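PDB 4MEE: diffuse adherence adhesin from Escherichia coli, which mediates bacterial attachment to human and other mammalian cells as well as autoaggregation and biofilm formation, this chain being its C-terminal outer-membrane transport unit. Local coordinates for residues 148-156 with 295-306; 231-242 with 261-272. All blocks are in the same frame, centred on the assembly; numbering follows the deposited sequence.

Contact 1: 148-156 with 295-306; sequences PENGSYATN and SVKGDGLEEEKY
E149, S152, Y153 and N156 of helix 149-156 lie against the hairpin 295-306, the helix running nearly antiparallel (165°) to strand 295-298 with the two axes 8.4 Å apart at their closest. This is the helix-in-barrel motif of autotransporter translocators: the chain that precedes the β-barrel sits as a helix inside the pore. The hairpin reverses through a type II turn from G298 to L301, and V296 and E304 pair across it with two backbone hydrogen bonds.

V296 is the hub. With CG1 of V296 anti to the backbone N (chi1 172°), that methyl is the one turned to S152 and E149, and CG2 the one turned to Y153. V296 CG1 packs on the side chains of S152 and E149, 3.7 Å from S152 CB. V296 CG2 lies 3.9 Å from the centroid of the Y153 ring, over its face: a CH-pi contact. Y306 meets the same CD1-CE1 side of the Y153 ring obliquely, with Y153 CE1 3.6 Å from Y306 CE1 and the planes at 37°. E149 bends at its second torsion and reaches G298, where E149 OE2 comes within 3.6 Å of G298 CA.

Neighbouring strands and a loop surround the contact: S152 OG is hydrogen-bonded to T247, E304 OE2 to the backbone N of D357 in the loop after strand 333-355, and Y153 touches H354 of that strand. The polar link across the contact is weak: N156 donates through ND2 to Y306 OH at 3.3 Å.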
loop_
_atom_site.group_PDB
_atom_site.type_symbol
_atom_site.label_atom_id
_atom_site.label_comp_id
_atom_site.label_asym_id
_atom_site.label_seq_id
_atom_site.Cartn_x
_atom_site.Cartn_y
_atom_site.Cartn_z
ATOM N N PRO A 148 -22.419 -2.168 13.741
ATOM C CA PRO A 148 -21.427 -1.450 12.969
ATOM C C PRO A 148 -20.062 -1.933 13.316
ATOM O O PRO A 148 -19.164 -1.878 12.499
ATOM C CB PRO A 148 -21.542 -0.030 13.490
ATOM C CG PRO A 148 -22.861 0.014 14.107
ATOM C CD PRO A 148 -23.073 -1.299 14.718
ATOM N N GLU A 149 -19.912 -2.439 14.524
ATOM C CA GLU A 149 -18.614 -2.752 15.050
ATOM C C GLU A 149 -17.904 -3.762 14.210
ATOM O O GLU A 149 -16.709 -3.897 14.297
ATOM C CB GLU A 149 -18.745 -3.290 16.457
ATOM C CG GLU A 149 -18.811 -2.199 17.484
ATOM C CD GLU A 149 -20.221 -1.903 17.910
ATOM O OE1 GLU A 149 -21.117 -1.873 17.046
ATOM O OE2 GLU A 149 -20.431 -1.717 19.117
ATOM N N ASN A 150 -18.643 -4.494 13.404
ATOM C CA ASN A 150 -17.998 -5.424 12.544
ATOM C C ASN A 150 -17.232 -4.653 11.536
ATOM O O ASN A 150 -16.147 -5.027 11.179
ATOM C CB ASN A 150 -19.007 -6.272 11.847
ATOM C CG ASN A 150 -20.083 -6.704 12.773
ATOM O OD1 ASN A 150 -19.825 -7.347 13.781
ATOM N ND2 ASN A 150 -21.291 -6.326 12.467
ATOM N N GLY A 151 -17.800 -3.554 11.078
ATOM C CA GLY A 151 -17.148 -2.798 10.047
ATOM C C GLY A 151 -15.837 -2.338 10.608
ATOM O O GLY A 151 -14.839 -2.317 9.936
ATOM N N SER A 152 -15.854 -1.965 11.864
ATOM C CA SER A 152 -14.658 -1.490 12.470
ATOM C C SER A 152 -13.594 -2.541 12.612
ATOM O O SER A 152 -12.446 -2.283 12.361
ATOM C CB SER A 152 -15.001 -0.945 13.822
ATOM O OG SER A 152 -16.105 -0.085 13.682
ATOM N N TYR A 153 -13.959 -3.727 13.046
ATOM C CA TYR A 153 -12.953 -4.735 13.205
ATOM C C TYR A 153 -12.381 -5.109 11.863
ATOM O O TYR A 153 -11.188 -5.259 11.731
ATOM C CB TYR A 153 -13.552 -5.972 13.822
ATOM C CG TYR A 153 -13.783 -5.885 15.290
ATOM C CD1 TYR A 153 -12.740 -6.004 16.175
ATOM C CD2 TYR A 153 -15.051 -5.721 15.788
ATOM C CE1 TYR A 153 -12.955 -5.941 17.520
ATOM C CE2 TYR A 153 -15.277 -5.649 17.125
ATOM C CZ TYR A 153 -14.224 -5.758 17.986
ATOM O OH TYR A 153 -14.460 -5.696 19.321
ATOM N N ALA A 154 -13.257 -5.270 10.884
ATOM C CA ALA A 154 -12.889 -5.718 9.558
ATOM C C ALA A 154 -12.011 -4.723 8.857
ATOM O O ALA A 154 -11.179 -5.089 8.063
ATOM C CB ALA A 154 -14.130 -5.932 8.738
ATOM N N THR A 155 -12.229 -3.454 9.122
ATOM C CA THR A 155 -11.383 -2.444 8.565
ATOM C C THR A 155 -9.984 -2.373 9.128
ATOM O O THR A 155 -9.047 -2.164 8.399
ATOM C CB THR A 155 -12.023 -1.111 8.752
ATOM O OG1 THR A 155 -13.378 -1.244 8.345
ATOM C CG2 THR A 155 -11.358 -0.145 7.874
ATOM N N ASN A 156 -9.831 -2.532 10.426
ATOM C CA ASN A 156 -8.509 -2.459 10.980
ATOM C C ASN A 156 -7.669 -3.556 10.415
ATOM O O ASN A 156 -6.490 -3.415 10.229
ATOM C CB ASN A 156 -8.580 -2.572 12.467
ATOM C CG ASN A 156 -9.070 -1.310 13.080
ATOM O OD1 ASN A 156 -9.183 -0.293 12.407
ATOM N ND2 ASN A 156 -9.371 -1.358 14.350
ATOM N N SER A 295 -8.166 -0.282 18.293
ATOM C CA SER A 295 -9.278 -0.076 19.201
ATOM C C SER A 295 -10.528 -0.048 18.399
ATOM O O SER A 295 -10.510 0.396 17.278
ATOM C CB SER A 295 -9.204 1.292 19.833
ATOM O OG SER A 295 -7.922 1.534 20.341
ATOM N N VAL A 296 -11.634 -0.474 18.987
ATOM C CA VAL A 296 -12.916 -0.273 18.370
ATOM C C VAL A 296 -13.858 0.324 19.369
ATOM O O VAL A 296 -13.909 -0.112 20.494
ATOM C CB VAL A 296 -13.514 -1.588 17.942
ATOM C CG1 VAL A 296 -14.925 -1.354 17.491
ATOM C CG2 VAL A 296 -12.712 -2.137 16.805
ATOM N N LYS A 297 -14.609 1.338 18.980
ATOM C CA LYS A 297 -15.525 1.951 19.916
ATOM C C LYS A 297 -16.859 2.005 19.262
ATOM O O LYS A 297 -16.969 2.471 18.150
ATOM C CB LYS A 297 -15.083 3.370 20.206
ATOM C CG LYS A 297 -15.039 3.722 21.662
ATOM C CD LYS A 297 -16.394 4.129 22.141
ATOM C CE LYS A 297 -16.278 5.394 22.934
ATOM N NZ LYS A 297 -17.607 5.687 23.511
ATOM N N GLY A 298 -17.875 1.533 19.957
ATOM C CA GLY A 298 -19.224 1.623 19.441
ATOM C C GLY A 298 -19.744 2.837 20.147
ATOM O O GLY A 298 -19.319 3.114 21.250
ATOM N N ASP A 299 -20.638 3.587 19.534
ATOM C CA ASP A 299 -21.127 4.776 20.201
ATOM C C ASP A 299 -21.912 4.423 21.448
ATOM O O ASP A 299 -22.810 3.589 21.425
ATOM C CB ASP A 299 -21.985 5.612 19.265
ATOM N N GLY A 300 -21.552 5.068 22.542
ATOM C CA GLY A 300 -22.282 4.907 23.774
ATOM C C GLY A 300 -21.791 3.746 24.597
ATOM O O GLY A 300 -22.274 3.532 25.706
ATOM N N LEU A 301 -20.835 3.000 24.057
ATOM C CA LEU A 301 -20.317 1.826 24.722
ATOM C C LEU A 301 -18.852 1.986 24.952
ATOM O O LEU A 301 -18.177 2.732 24.259
ATOM C CB LEU A 301 -20.550 0.610 23.865
ATOM C CG LEU A 301 -21.733 0.922 22.976
ATOM C CD1 LEU A 301 -22.359 -0.357 22.495
ATOM C CD2 LEU A 301 -22.754 1.724 23.755
ATOM N N GLU A 302 -18.363 1.270 25.946
ATOM C CA GLU A 302 -16.998 1.386 26.348
ATOM C C GLU A 302 -16.126 0.903 25.210
ATOM O O GLU A 302 -16.593 0.202 24.326
ATOM C CB GLU A 302 -16.780 0.556 27.596
ATOM C CG GLU A 302 -15.403 -0.030 27.679
ATOM C CD GLU A 302 -14.904 -0.063 29.091
ATOM O OE1 GLU A 302 -13.852 0.548 29.357
ATOM O OE2 GLU A 302 -15.575 -0.683 29.942
ATOM N N GLU A 303 -14.859 1.276 25.239
ATOM C CA GLU A 303 -13.992 1.037 24.114
ATOM C C GLU A 303 -13.149 -0.205 24.232
ATOM O O GLU A 303 -12.635 -0.500 25.289
ATOM C CB GLU A 303 -13.065 2.196 23.979
ATOM C CG GLU A 303 -12.143 2.038 22.824
ATOM C CD GLU A 303 -10.869 2.737 23.134
ATOM O OE1 GLU A 303 -10.221 2.333 24.114
ATOM O OE2 GLU A 303 -10.549 3.715 22.440
ATOM N N GLU A 304 -12.953 -0.891 23.120
ATOM C CA GLU A 304 -12.232 -2.148 23.150
ATOM C C GLU A 304 -10.908 -2.161 22.440
ATOM O O GLU A 304 -10.822 -1.818 21.282
ATOM C CB GLU A 304 -13.075 -3.226 22.518
ATOM C CG GLU A 304 -14.452 -3.294 23.083
ATOM C CD GLU A 304 -14.469 -4.106 24.335
ATOM O OE1 GLU A 304 -13.522 -4.875 24.577
ATOM O OE2 GLU A 304 -15.439 -3.964 25.075
ATOM N N LYS A 305 -9.888 -2.653 23.123
ATOM C CA LYS A 305 -8.556 -2.652 22.568
ATOM C C LYS A 305 -7.976 -4.031 22.382
ATOM O O LYS A 305 -8.133 -4.889 23.232
ATOM C CB LYS A 305 -7.647 -1.878 23.484
ATOM C CG LYS A 305 -8.333 -0.667 24.064
ATOM C CD LYS A 305 -7.332 0.382 24.450
ATOM C CE LYS A 305 -6.351 -0.185 25.453
ATOM N NZ LYS A 305 -5.711 0.919 26.205
ATOM N N TYR A 306 -7.254 -4.196 21.277
ATOM C CA TYR A 306 -6.585 -5.434 20.903
ATOM C C TYR A 306 -5.352 -5.130 20.032
ATOM O O TYR A 306 -5.077 -3.976 19.765
ATOM C CB TYR A 306 -7.569 -6.344 20.165
ATOM C CG TYR A 306 -8.147 -5.809 18.899
ATOM C CD1 TYR A 306 -9.145 -4.873 18.915
ATOM C CD2 TYR A 306 -7.720 -6.291 17.696
ATOM C CE1 TYR A 306 -9.659 -4.410 17.767
ATOM C CE2 TYR A 306 -8.225 -5.830 16.548
ATOM C CZ TYR A 306 -9.192 -4.898 16.604
ATOM O OH TYR A 306 -9.689 -4.468 15.447
#

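Contact 2: 231-242 with 261-272; sequences DFTLGIMGGYAN and DGYSVGVYGTWY
From D231 facing Y272 to N242 facing D261, two adjacent antiparallel strands of the transmembrane barrel run in unbroken register, their axes 4.5 Å apart and twisted to 150°. Backbone hydrogen bonds join the pairs at every second residue, the one from Y268 N to G235 O being weak.

One face, with L234, I236, V265 and V267 on the surface, probably meets lipid, and aromatic pairs stand near both ends of it. F232 and W271 point the same way side by side; their planes are oblique, and W271 CD1 alone lies over a face of the F232 ring, 3.4 Å from F232 CE2. W271 NE1 makes a weak hydrogen bond to L229 O. At the far end Y240 swings CG anti to its backbone N (chi1 157°), across toward the other strand. Y240 CD1 sits over a face of the Y263 ring, 3.7 Å from Y263 CE1, with the rings oblique at 46°, and the hydroxyl of Y240 gives a hydrogen bond to D261 OD1 at 2.7 Å.

The inner face is different. Y268 lays its ring over the backbone of G235, whose CA is 4.0 Å from the Y268 ring centroid, and its hydroxyl is hydrogen-bonded to W189 NE1. M237 approaches the same ring at the edge as a Met-aromatic contact, M237 SD 5.3 Å from the centroid of the Y268 ring and M237 CE 3.5 Å from Y268 CB. W286 packs on both side chains.

Aliphatic residues between aromatic pairs on one face, and Y268, M237, glycines and small polar residues such as T233, S264 and T270 on the other, are consistent with membrane outside and pore inside.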
loop_
_atom_site.group_PDB
_atom_site.type_symbol
_atom_site.label_atom_id
_atom_site.label_comp_id
_atom_site.label_asym_id
_atom_site.label_seq_id
_atom_site.Cartn_x
_atom_site.Cartn_y
_atom_site.Cartn_z
ATOM N N ASP A 231 23.011 -5.349 -11.298
ATOM C CA ASP A 231 23.256 -4.436 -10.194
ATOM C C ASP A 231 22.281 -4.713 -9.107
ATOM O O ASP A 231 21.091 -4.625 -9.328
ATOM C CB ASP A 231 22.997 -3.013 -10.612
ATOM C CG ASP A 231 23.532 -2.726 -11.950
ATOM O OD1 ASP A 231 23.778 -3.685 -12.695
ATOM O OD2 ASP A 231 23.720 -1.541 -12.268
ATOM N N PHE A 232 22.776 -4.985 -7.914
ATOM C CA PHE A 232 21.909 -5.268 -6.797
ATOM C C PHE A 232 21.963 -4.182 -5.751
ATOM O O PHE A 232 22.975 -3.518 -5.603
ATOM C CB PHE A 232 22.353 -6.553 -6.145
ATOM C CG PHE A 232 22.272 -7.725 -7.032
ATOM C CD1 PHE A 232 23.252 -7.969 -7.960
ATOM C CD2 PHE A 232 21.221 -8.598 -6.919
ATOM C CE1 PHE A 232 23.177 -9.070 -8.768
ATOM C CE2 PHE A 232 21.140 -9.700 -7.724
ATOM C CZ PHE A 232 22.118 -9.937 -8.649
ATOM N N THR A 233 20.874 -4.024 -5.010
ATOM C CA THR A 233 20.863 -3.159 -3.857
ATOM C C THR A 233 20.200 -3.840 -2.693
ATOM O O THR A 233 19.213 -4.515 -2.865
ATOM C CB THR A 233 20.026 -1.929 -4.117
ATOM O OG1 THR A 233 20.826 -0.950 -4.779
ATOM C CG2 THR A 233 19.569 -1.383 -2.819
ATOM N N LEU A 234 20.737 -3.661 -1.498
ATOM C CA LEU A 234 20.106 -4.197 -0.299
ATOM C C LEU A 234 20.014 -3.104 0.728
ATOM O O LEU A 234 20.987 -2.443 0.994
ATOM C CB LEU A 234 20.923 -5.335 0.250
ATOM C CG LEU A 234 20.564 -6.601 -0.507
ATOM C CD1 LEU A 234 21.789 -7.135 -1.223
ATOM C CD2 LEU A 234 19.942 -7.631 0.419
ATOM N N GLY A 235 18.843 -2.903 1.305
ATOM C CA GLY A 235 18.652 -1.765 2.177
ATOM C C GLY A 235 17.752 -2.123 3.317
ATOM O O GLY A 235 17.384 -3.272 3.462
ATOM N N ILE A 236 17.412 -1.144 4.139
ATOM C CA ILE A 236 16.475 -1.398 5.205
ATOM C C ILE A 236 15.477 -0.271 5.356
ATOM O O ILE A 236 15.782 0.877 5.079
ATOM C CB ILE A 236 17.186 -1.672 6.521
ATOM C CG1 ILE A 236 17.672 -0.398 7.164
ATOM C CG2 ILE A 236 18.450 -2.455 6.277
ATOM C CD1 ILE A 236 18.952 -0.678 7.881
ATOM N N MET A 237 14.276 -0.615 5.806
ATOM C CA MET A 237 13.173 0.325 5.878
ATOM C C MET A 237 12.447 0.215 7.187
ATOM O O MET A 237 12.499 -0.813 7.813
ATOM C CB MET A 237 12.185 -0.008 4.806
ATOM C CG MET A 237 12.084 -1.476 4.551
ATOM S SD MET A 237 10.680 -1.596 3.455
ATOM C CE MET A 237 11.009 -3.199 2.769
ATOM N N GLY A 238 11.738 1.266 7.573
ATOM C CA GLY A 238 10.944 1.244 8.795
ATOM C C GLY A 238 9.871 2.295 8.663
ATOM O O GLY A 238 10.001 3.160 7.831
ATOM N N GLY A 239 8.806 2.236 9.455
ATOM C CA GLY A 239 7.752 3.241 9.319
ATOM C C GLY A 239 6.841 3.340 10.518
ATOM O O GLY A 239 6.888 2.502 11.386
ATOM N N TYR A 240 6.032 4.385 10.575
ATOM C CA TYR A 240 5.039 4.523 11.610
ATOM C C TYR A 240 3.806 5.029 10.921
ATOM O O TYR A 240 3.902 5.924 10.119
ATOM C CB TYR A 240 5.471 5.557 12.634
ATOM C CG TYR A 240 4.320 6.122 13.385
ATOM C CD1 TYR A 240 3.676 5.372 14.332
ATOM C CD2 TYR A 240 3.866 7.388 13.134
ATOM C CE1 TYR A 240 2.618 5.863 15.009
ATOM C CE2 TYR A 240 2.807 7.888 13.805
ATOM C CZ TYR A 240 2.196 7.113 14.743
ATOM O OH TYR A 240 1.142 7.590 15.429
ATOM N N ALA A 241 2.646 4.487 11.236
ATOM C CA ALA A 241 1.448 4.924 10.549
ATOM C C ALA A 241 0.299 4.995 11.482
ATOM O O ALA A 241 0.328 4.379 12.503
ATOM C CB ALA A 241 1.117 3.945 9.482
ATOM N N ASN A 242 -0.747 5.707 11.111
ATOM C CA ASN A 242 -1.893 5.772 11.983
ATOM C C ASN A 242 -3.206 6.044 11.256
ATOM O O ASN A 242 -3.232 6.811 10.328
ATOM C CB ASN A 242 -1.651 6.835 13.022
ATOM C CG ASN A 242 -2.837 7.706 13.191
ATOM O OD1 ASN A 242 -3.422 8.141 12.208
ATOM N ND2 ASN A 242 -3.235 7.933 14.426
ATOM N N ASP A 261 -2.769 2.377 15.347
ATOM C CA ASP A 261 -1.428 2.935 15.341
ATOM C C ASP A 261 -0.515 1.792 15.138
ATOM O O ASP A 261 -0.670 0.800 15.796
ATOM C CB ASP A 261 -1.098 3.471 16.699
ATOM C CG ASP A 261 -1.411 4.911 16.818
ATOM O OD1 ASP A 261 -0.620 5.716 16.303
ATOM O OD2 ASP A 261 -2.452 5.241 17.413
ATOM N N GLY A 262 0.457 1.912 14.256
ATOM C CA GLY A 262 1.269 0.758 13.926
ATOM C C GLY A 262 2.706 1.116 13.693
ATOM O O GLY A 262 3.028 2.281 13.642
ATOM N N TYR A 263 3.560 0.104 13.568
ATOM C CA TYR A 263 4.981 0.291 13.301
ATOM C C TYR A 263 5.474 -0.800 12.374
ATOM O O TYR A 263 4.911 -1.870 12.359
ATOM C CB TYR A 263 5.772 0.230 14.602
ATOM C CG TYR A 263 5.533 1.390 15.505
ATOM C CD1 TYR A 263 6.371 2.475 15.481
ATOM C CD2 TYR A 263 4.476 1.393 16.383
ATOM C CE1 TYR A 263 6.156 3.536 16.295
ATOM C CE2 TYR A 263 4.247 2.452 17.195
ATOM C CZ TYR A 263 5.099 3.512 17.145
ATOM O OH TYR A 263 4.882 4.566 17.958
ATOM N N SER A 264 6.521 -0.539 11.598
ATOM C CA SER A 264 7.058 -1.575 10.718
ATOM C C SER A 264 8.572 -1.546 10.631
ATOM O O SER A 264 9.186 -0.540 10.909
ATOM C CB SER A 264 6.462 -1.457 9.323
ATOM O OG SER A 264 7.278 -0.666 8.488
ATOM N N VAL A 265 9.174 -2.664 10.266
ATOM C CA VAL A 265 10.586 -2.667 10.058
ATOM C C VAL A 265 10.923 -3.818 9.171
ATOM O O VAL A 265 10.326 -4.865 9.272
ATOM C CB VAL A 265 11.307 -2.947 11.347
ATOM C CG1 VAL A 265 11.426 -4.438 11.474
ATOM C CG2 VAL A 265 12.677 -2.333 11.290
ATOM N N GLY A 266 11.908 -3.655 8.317
ATOM C CA GLY A 266 12.213 -4.736 7.415
ATOM C C GLY A 266 13.327 -4.388 6.478
ATOM O O GLY A 266 13.986 -3.379 6.651
ATOM N N VAL A 267 13.527 -5.241 5.488
ATOM C CA VAL A 267 14.587 -5.086 4.533
ATOM C C VAL A 267 14.031 -5.268 3.150
ATOM O O VAL A 267 13.077 -6.011 2.964
ATOM C CB VAL A 267 15.588 -6.201 4.727
ATOM C CG1 VAL A 267 16.076 -6.171 6.149
ATOM C CG2 VAL A 267 14.911 -7.523 4.445
ATOM N N TYR A 268 14.634 -4.604 2.172
ATOM C CA TYR A 268 14.196 -4.715 0.787
ATOM C C TYR A 268 15.336 -5.009 -0.164
ATOM O O TYR A 268 16.487 -4.863 0.193
ATOM C CB TYR A 268 13.487 -3.448 0.358
ATOM C CG TYR A 268 14.318 -2.225 0.423
ATOM C CD1 TYR A 268 15.281 -1.972 -0.528
ATOM C CD2 TYR A 268 14.120 -1.303 1.420
ATOM C CE1 TYR A 268 16.039 -0.832 -0.480
ATOM C CE2 TYR A 268 14.866 -0.163 1.473
ATOM C CZ TYR A 268 15.825 0.067 0.527
ATOM O OH TYR A 268 16.564 1.209 0.594
ATOM N N GLY A 269 15.003 -5.420 -1.382
ATOM C CA GLY A 269 16.007 -5.771 -2.375
ATOM C C GLY A 269 15.646 -5.262 -3.755
ATOM O O GLY A 269 14.477 -5.127 -4.079
ATOM N N THR A 270 16.653 -4.978 -4.568
ATOM C CA THR A 270 16.438 -4.465 -5.896
ATOM C C THR A 270 17.385 -5.088 -6.896
ATOM O O THR A 270 18.514 -5.363 -6.558
ATOM C CB THR A 270 16.781 -2.998 -5.901
ATOM O OG1 THR A 270 15.577 -2.244 -5.776
ATOM C CG2 THR A 270 17.443 -2.673 -7.176
ATOM N N TRP A 271 16.948 -5.294 -8.135
ATOM C CA TRP A 271 17.835 -5.852 -9.151
ATOM C C TRP A 271 17.577 -5.266 -10.508
ATOM O O TRP A 271 16.440 -5.187 -10.896
ATOM C CB TRP A 271 17.564 -7.329 -9.300
ATOM C CG TRP A 271 18.342 -7.952 -10.367
ATOM C CD1 TRP A 271 19.669 -8.184 -10.352
ATOM C CD2 TRP A 271 17.859 -8.472 -11.601
ATOM N NE1 TRP A 271 20.055 -8.809 -11.496
ATOM C CE2 TRP A 271 18.959 -8.998 -12.283
ATOM C CE3 TRP A 271 16.608 -8.546 -12.194
ATOM C CZ2 TRP A 271 18.850 -9.580 -13.517
ATOM C CZ3 TRP A 271 16.501 -9.120 -13.423
ATOM C CH2 TRP A 271 17.616 -9.634 -14.075
ATOM N N TYR A 272 18.619 -4.887 -11.238
ATOM C CA TYR A 272 18.485 -4.464 -12.627
ATOM C C TYR A 272 19.511 -5.189 -13.451
ATOM O O TYR A 272 20.666 -5.199 -13.089
ATOM C CB TYR A 272 18.751 -2.983 -12.736
ATOM C CG TYR A 272 17.666 -2.178 -12.163
ATOM C CD1 TYR A 272 17.529 -2.061 -10.812
ATOM C CD2 TYR A 272 16.769 -1.543 -12.970
ATOM C CE1 TYR A 272 16.524 -1.333 -10.273
ATOM C CE2 TYR A 272 15.760 -0.799 -12.444
ATOM C CZ TYR A 272 15.648 -0.703 -11.091
ATOM O OH TYR A 272 14.647 0.032 -10.551
#

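In the fold
Both contacts belong to the same barrel, their centres about 30 Å apart and their nearest atoms about 7 Å apart. Contact 2 builds the wall: it joins strands 230-249 and 255-272 mainly by backbone hydrogen bonds and is only partly buried. Contact 1 sets helix 149-162, inside the pore, against the turn end of hairpin 280-298 and 303-327, is largely buried, and depends on side chains, with a single weak hydrogen bond across it. Strand 255-272 connects them, since it is the neighbour of 280-298 in the wall and its residues A256 and N258 touch S152. Aromatic rings recur in both, packed between helix and wall in one and largely on the outer face in the other.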